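Dephospho-CoA kinase (Mycobacterium paratuberculosis, PDB 6N39) probably catalyses the ATP-dependent phosphorylation of the 3'-hydroxyl of dephospho-CoA, the last step of coenzyme A synthesis, and carries a C-terminal UPF0157 (GrpB) domain involved in its proper folding. Local coordinates at residues K240-H245 against E287-A292; E277-A282 against H326-A331. One frame throughout, in Å; residues are numbered along the deposited sequence.

Interaction 1: K240-H245 against E287-A292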
loop_
_atom_site.group_PDB
_atom_site.type_symbol
_atom_site.label_atom_id
_atom_site.label_comp_id
_atom_site.label_asym_id
_atom_site.label_seq_id
_atom_site.Cartn_x
_atom_site.Cartn_y
_atom_site.Cartn_z
ATOM N N LYS A 240 -0.742 -7.873 4.303
ATOM C CA LYS A 240 -0.928 -8.505 5.614
ATOM C C LYS A 240 -2.190 -7.978 6.289
ATOM O O LYS A 240 -3.038 -8.753 6.773
ATOM C CB LYS A 240 0.304 -8.259 6.498
ATOM C CG LYS A 240 1.517 -9.132 6.116
ATOM C CD LYS A 240 2.758 -8.779 6.945
ATOM C CE LYS A 240 2.609 -9.104 8.445
ATOM N NZ LYS A 240 2.600 -10.550 8.752
ATOM N N THR A 241 -2.344 -6.649 6.296
ATOM C CA THR A 241 -3.521 -6.049 6.908
ATOM C C THR A 241 -4.792 -6.491 6.200
ATOM O O THR A 241 -5.786 -6.823 6.855
ATOM C CB THR A 241 -3.401 -4.521 6.896
ATOM O OG1 THR A 241 -2.317 -4.148 7.756
ATOM C CG2 THR A 241 -4.691 -3.870 7.413
ATOM N N ALA A 242 -4.773 -6.525 4.863
ATOM C CA ALA A 242 -5.973 -6.900 4.121
ATOM C C ALA A 242 -6.334 -8.373 4.316
ATOM O O ALA A 242 -7.515 -8.731 4.293
ATOM C CB ALA A 242 -5.791 -6.592 2.627
ATOM N N SER A 243 -5.341 -9.239 4.498
ATOM C CA SER A 243 -5.608 -10.666 4.574
ATOM C C SER A 243 -6.115 -11.087 5.935
ATOM O O SER A 243 -6.754 -12.144 6.045
ATOM C CB SER A 243 -4.344 -11.448 4.243
ATOM O OG SER A 243 -3.947 -11.149 2.920
ATOM N N GLY A 244 -5.815 -10.312 6.975
ATOM C CA GLY A 244 -6.428 -10.640 8.255
ATOM C C GLY A 244 -5.768 -11.839 8.893
ATOM O O GLY A 244 -4.575 -11.777 9.168
ATOM N N HIS A 245 -6.510 -12.932 9.131
ATOM C CA HIS A 245 -5.957 -14.167 9.678
ATOM C C HIS A 245 -5.489 -15.139 8.600
ATOM O O HIS A 245 -4.888 -16.164 8.930
ATOM C CB HIS A 245 -7.006 -14.896 10.534
ATOM C CG HIS A 245 -8.152 -15.431 9.728
ATOM N ND1 HIS A 245 -9.091 -14.608 9.137
ATOM C CD2 HIS A 245 -8.489 -16.696 9.383
ATOM C CE1 HIS A 245 -9.973 -15.347 8.488
ATOM N NE2 HIS A 245 -9.634 -16.617 8.624
ATOM N N GLU A 287 -12.707 -10.209 -1.998
ATOM C CA GLU A 287 -13.206 -8.873 -1.665
ATOM C C GLU A 287 -12.193 -8.037 -0.886
ATOM O O GLU A 287 -12.026 -6.846 -1.210
ATOM C CB GLU A 287 -14.535 -8.978 -0.909
ATOM C CG GLU A 287 -15.709 -9.446 -1.768
ATOM C CD GLU A 287 -15.910 -8.589 -3.015
ATOM O OE1 GLU A 287 -15.638 -9.085 -4.131
ATOM O OE2 GLU A 287 -16.334 -7.419 -2.877
ATOM N N PRO A 288 -11.520 -8.547 0.150
ATOM C CA PRO A 288 -10.577 -7.660 0.855
ATOM C C PRO A 288 -9.374 -7.283 -0.002
ATOM O O PRO A 288 -8.867 -6.166 0.133
ATOM C CB PRO A 288 -10.181 -8.447 2.118
ATOM C CG PRO A 288 -10.691 -9.830 1.951
ATOM C CD PRO A 288 -11.736 -9.828 0.858
ATOM N N LEU A 289 -8.922 -8.147 -0.914
ATOM C CA LEU A 289 -7.822 -7.740 -1.782
ATOM C C LEU A 289 -8.284 -6.703 -2.806
ATOM O O LEU A 289 -7.539 -5.768 -3.125
ATOM C CB LEU A 289 -7.200 -8.957 -2.475
ATOM C CG LEU A 289 -6.387 -9.876 -1.542
ATOM C CD1 LEU A 289 -5.680 -10.977 -2.309
ATOM C CD2 LEU A 289 -5.379 -9.097 -0.710
ATOM N N LEU A 290 -9.508 -6.842 -3.322
ATOM C CA LEU A 290 -10.053 -5.834 -4.227
ATOM C C LEU A 290 -10.173 -4.481 -3.529
ATOM O O LEU A 290 -9.776 -3.449 -4.083
ATOM C CB LEU A 290 -11.413 -6.294 -4.771
ATOM C CG LEU A 290 -12.141 -5.331 -5.726
ATOM C CD1 LEU A 290 -11.369 -5.126 -7.023
ATOM C CD2 LEU A 290 -13.578 -5.806 -6.025
ATOM N N ALA A 291 -10.701 -4.467 -2.292
ATOM C CA ALA A 291 -10.763 -3.218 -1.542
ATOM C C ALA A 291 -9.372 -2.646 -1.310
ATOM O O ALA A 291 -9.213 -1.426 -1.246
ATOM C CB ALA A 291 -11.479 -3.419 -0.193
ATOM N N ALA A 292 -8.352 -3.501 -1.197
ATOM C CA ALA A 292 -6.997 -3.000 -0.988
ATOM C C ALA A 292 -6.292 -2.613 -2.285
ATOM O O ALA A 292 -5.139 -2.170 -2.223
ATOM C CB ALA A 292 -6.153 -4.032 -0.237
#
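The carbonyl oxygen of Pro288 accepts the backbone N-H of Ala292 (O to N 3.0 Å), and the methyl group of Ala242 rests against the same turn, its CB 4.0 Å from Pro288 O. Ala242 is the centre of this contact between the last turn of helix 228-243 and the short helix 286-291, and supplies 71 of the 151 Å² buried between the segments. Its CB points at the partner helix and meets Ala292 CB at 3.9 Å, while the CD2 branch of Leu289 comes within 4.2 Å of the same Ala242 CB. Leu289 CG stands beside its own backbone N, anti to the carbonyl carbon (chi1 -71°), which carries the leucine tip toward helix 228-243 although its CB sets out obliquely. Pro288 completes the patch: its ring lies beside the end of the Ala242 carbonyl, with CB 3.5 Å from Ala242 O, a van der Waals contact with a polar atom. Ser243 adds little to the interface, its OG lying 4.4 Å from Leu289 CD2. That hydroxyl turns back to hydrogen-bond Leu239 O, one turn earlier, and so is satisfied within its own helix. Between 240-245 and 287-292 there are no hydrogen bonds; within the UPF0157 region these segments meet through van der Waals contacts of small methyl groups, a leucine branch and a proline ring.

Interaction 2: E277-A282 against H326-A331. With ACT (acetate ion), chain E.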
loop_
_atom_site.group_PDB
_atom_site.type_symbol
_atom_site.label_atom_id
_atom_site.label_comp_id
_atom_site.label_asym_id
_atom_site.label_seq_id
_atom_site.Cartn_x
_atom_site.Cartn_y
_atom_site.Cartn_z
ATOM N N GLU A 277 -3.544 -21.315 3.806
ATOM C CA GLU A 277 -3.601 -22.705 4.233
ATOM C C GLU A 277 -4.363 -23.604 3.264
ATOM O O GLU A 277 -4.214 -24.826 3.353
ATOM C CB GLU A 277 -4.208 -22.808 5.633
ATOM C CG GLU A 277 -5.698 -22.936 5.679
ATOM C CD GLU A 277 -6.223 -23.044 7.103
ATOM O OE1 GLU A 277 -7.380 -22.628 7.341
ATOM O OE2 GLU A 277 -5.475 -23.536 7.980
ATOM N N SER A 278 -5.133 -23.039 2.330
ATOM C CA SER A 278 -5.953 -23.812 1.397
ATOM C C SER A 278 -6.413 -22.890 0.272
ATOM O O SER A 278 -6.355 -21.664 0.390
ATOM C CB SER A 278 -7.180 -24.406 2.095
ATOM O OG SER A 278 -8.064 -23.330 2.389
ATOM N N LEU A 279 -6.924 -23.491 -0.808
ATOM C CA LEU A 279 -7.489 -22.668 -1.876
ATOM C C LEU A 279 -8.817 -22.030 -1.457
ATOM O O LEU A 279 -9.153 -20.946 -1.942
ATOM C CB LEU A 279 -7.661 -23.495 -3.157
ATOM C CG LEU A 279 -6.388 -23.955 -3.893
ATOM C CD1 LEU A 279 -6.708 -24.906 -5.023
ATOM C CD2 LEU A 279 -5.606 -22.760 -4.421
ATOM N N ALA A 280 -9.575 -22.665 -0.553
ATOM C CA ALA A 280 -10.784 -22.028 -0.018
ATOM C C ALA A 280 -10.465 -20.694 0.670
ATOM O O ALA A 280 -11.182 -19.698 0.495
ATOM C CB ALA A 280 -11.483 -22.976 0.965
ATOM N N ALA A 281 -9.389 -20.656 1.458
ATOM C CA ALA A 281 -8.972 -19.402 2.088
ATOM C C ALA A 281 -8.568 -18.358 1.044
ATOM O O ALA A 281 -8.933 -17.167 1.146
ATOM C CB ALA A 281 -7.820 -19.687 3.058
ATOM N N ALA A 282 -7.811 -18.785 0.029
ATOM C CA ALA A 282 -7.493 -17.891 -1.077
ATOM C C ALA A 282 -8.762 -17.297 -1.675
ATOM O O ALA A 282 -8.822 -16.099 -1.974
ATOM C CB ALA A 282 -6.695 -18.635 -2.151
ATOM N N HIS A 326 -1.987 -25.670 -8.379
ATOM C CA HIS A 326 -3.002 -24.624 -8.477
ATOM C C HIS A 326 -2.679 -23.461 -7.546
ATOM O O HIS A 326 -1.905 -23.592 -6.591
ATOM C CB HIS A 326 -4.392 -25.175 -8.158
ATOM C CG HIS A 326 -4.925 -26.085 -9.218
ATOM N ND1 HIS A 326 -6.247 -26.083 -9.602
ATOM C CD2 HIS A 326 -4.306 -27.002 -10.001
ATOM C CE1 HIS A 326 -6.426 -26.974 -10.561
ATOM N NE2 HIS A 326 -5.263 -27.544 -10.823
ATOM N N LYS A 327 -3.274 -22.306 -7.855
ATOM C CA LYS A 327 -3.051 -21.062 -7.126
ATOM C C LYS A 327 -4.160 -20.077 -7.483
ATOM O O LYS A 327 -5.057 -20.369 -8.291
ATOM C CB LYS A 327 -1.670 -20.473 -7.462
ATOM C CG LYS A 327 -1.563 -19.929 -8.899
ATOM C CD LYS A 327 -0.218 -19.198 -9.122
ATOM C CE LYS A 327 -0.219 -18.369 -10.408
ATOM N NZ LYS A 327 1.082 -17.653 -10.595
ATOM N N ARG A 328 -4.099 -18.898 -6.866
ATOM C CA ARG A 328 -4.806 -17.731 -7.389
ATOM C C ARG A 328 -3.779 -16.629 -7.641
ATOM O O ARG A 328 -2.654 -16.687 -7.142
ATOM C CB ARG A 328 -5.918 -17.233 -6.427
ATOM C CG ARG A 328 -6.945 -18.298 -5.995
ATOM C CD ARG A 328 -7.861 -18.779 -7.125
ATOM N NE ARG A 328 -8.826 -19.807 -6.675
ATOM C CZ ARG A 328 -8.743 -21.122 -6.913
ATOM N NH1 ARG A 328 -7.733 -21.638 -7.618
ATOM N NH2 ARG A 328 -9.695 -21.939 -6.466
ATOM N N ILE A 329 -4.151 -15.626 -8.438
ATOM C CA ILE A 329 -3.256 -14.497 -8.673
ATOM C C ILE A 329 -4.100 -13.246 -8.883
ATOM O O ILE A 329 -5.120 -13.269 -9.579
ATOM C CB ILE A 329 -2.290 -14.745 -9.859
ATOM C CG1 ILE A 329 -1.371 -13.524 -10.109
ATOM C CG2 ILE A 329 -3.059 -15.131 -11.121
ATOM C CD1 ILE A 329 -0.353 -13.737 -11.328
ATOM N N HIS A 330 -3.711 -12.177 -8.203
ATOM C CA HIS A 330 -4.288 -10.853 -8.342
ATOM C C HIS A 330 -3.205 -9.931 -8.880
ATOM O O HIS A 330 -2.020 -10.278 -8.898
ATOM C CB HIS A 330 -4.783 -10.312 -6.989
ATOM C CG HIS A 330 -5.860 -11.131 -6.345
ATOM N ND1 HIS A 330 -7.062 -10.586 -5.952
ATOM C CD2 HIS A 330 -5.905 -12.441 -5.994
ATOM C CE1 HIS A 330 -7.814 -11.530 -5.408
ATOM N NE2 HIS A 330 -7.128 -12.659 -5.406
ATOM N N ALA A 331 -3.597 -8.723 -9.272
ATOM C CA ALA A 331 -2.573 -7.738 -9.610
ATOM C C ALA A 331 -3.089 -6.349 -9.277
ATOM O O ALA A 331 -4.295 -6.129 -9.144
ATOM C CB ALA A 331 -2.153 -7.807 -11.089
HETATM C C ACT E . -8.988 -25.063 -7.718
HETATM O O ACT E . -8.109 -24.462 -8.415
HETATM O OXT ACT E . -9.823 -24.573 -6.888
HETATM C CH3 ACT E . -9.038 -26.644 -7.906
HETATM O O HOH W 1 -8.351 -15.299 -4.776
#
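The first turn of helix 279-284 lies against strand 328-331, an outer strand of the mixed four-stranded sheet, in a helix-on-sheet packing of the GrpB domain, with Leu279 CA 7.1 Å from Lys327 CA and Ala282 CA 6.9 Å from Arg328 CA. Ser278 is the N-cap, its OG accepting from Ala281 N. Both inward-facing helix residues meet Arg328: Ala282 CB touches its CG at 3.9 Å, and Leu279 crosses it at about a right angle, laying CD2 over one face of the guanidinium, off toward the rim. A bend at chi2 (-68°) folds the arginine chain, and NE pairs with Asp283 while NH1 donates to Lys327 O from well above the carbonyl plane. The group is thus fixed from several sides, with an edge turned to an acetate probably taken up from the crystallisation liquor. Arg328 NH2 reaches OXT of the acetate at 2.7 Å and NH1 reaches its O at 3.0 Å, a two-pronged grip; His326 ND1 donates to the same O at 2.7 Å, almost straight at 175°. Farther along the strand, a water lying in the His330 ring plane at NE2 donates to Ala282 O, 3.0 Å from that oxygen.

How the interactions relate
Both interactions belong to the UPF0157 (GrpB) part of the chain, away from the predicted ATP site of the kinase part, and their centres are 13 Å apart. Their segments alternate in sequence: 240-245, 277-282, 287-292, then 326-331. The consecutive helices 279-284 and 286-291 therefore serve different contacts, the first packing on strand 328-331 of the mixed sheet and the second on the end of helix 228-243. The two sites also meet directly, where Leu289 CD1 packs 3.8 Å from His330 CE1. Together they place helix 228-243, the two short helices and outer strand 328-331 close together within the domain that is involved in proper folding of the full-length enzyme.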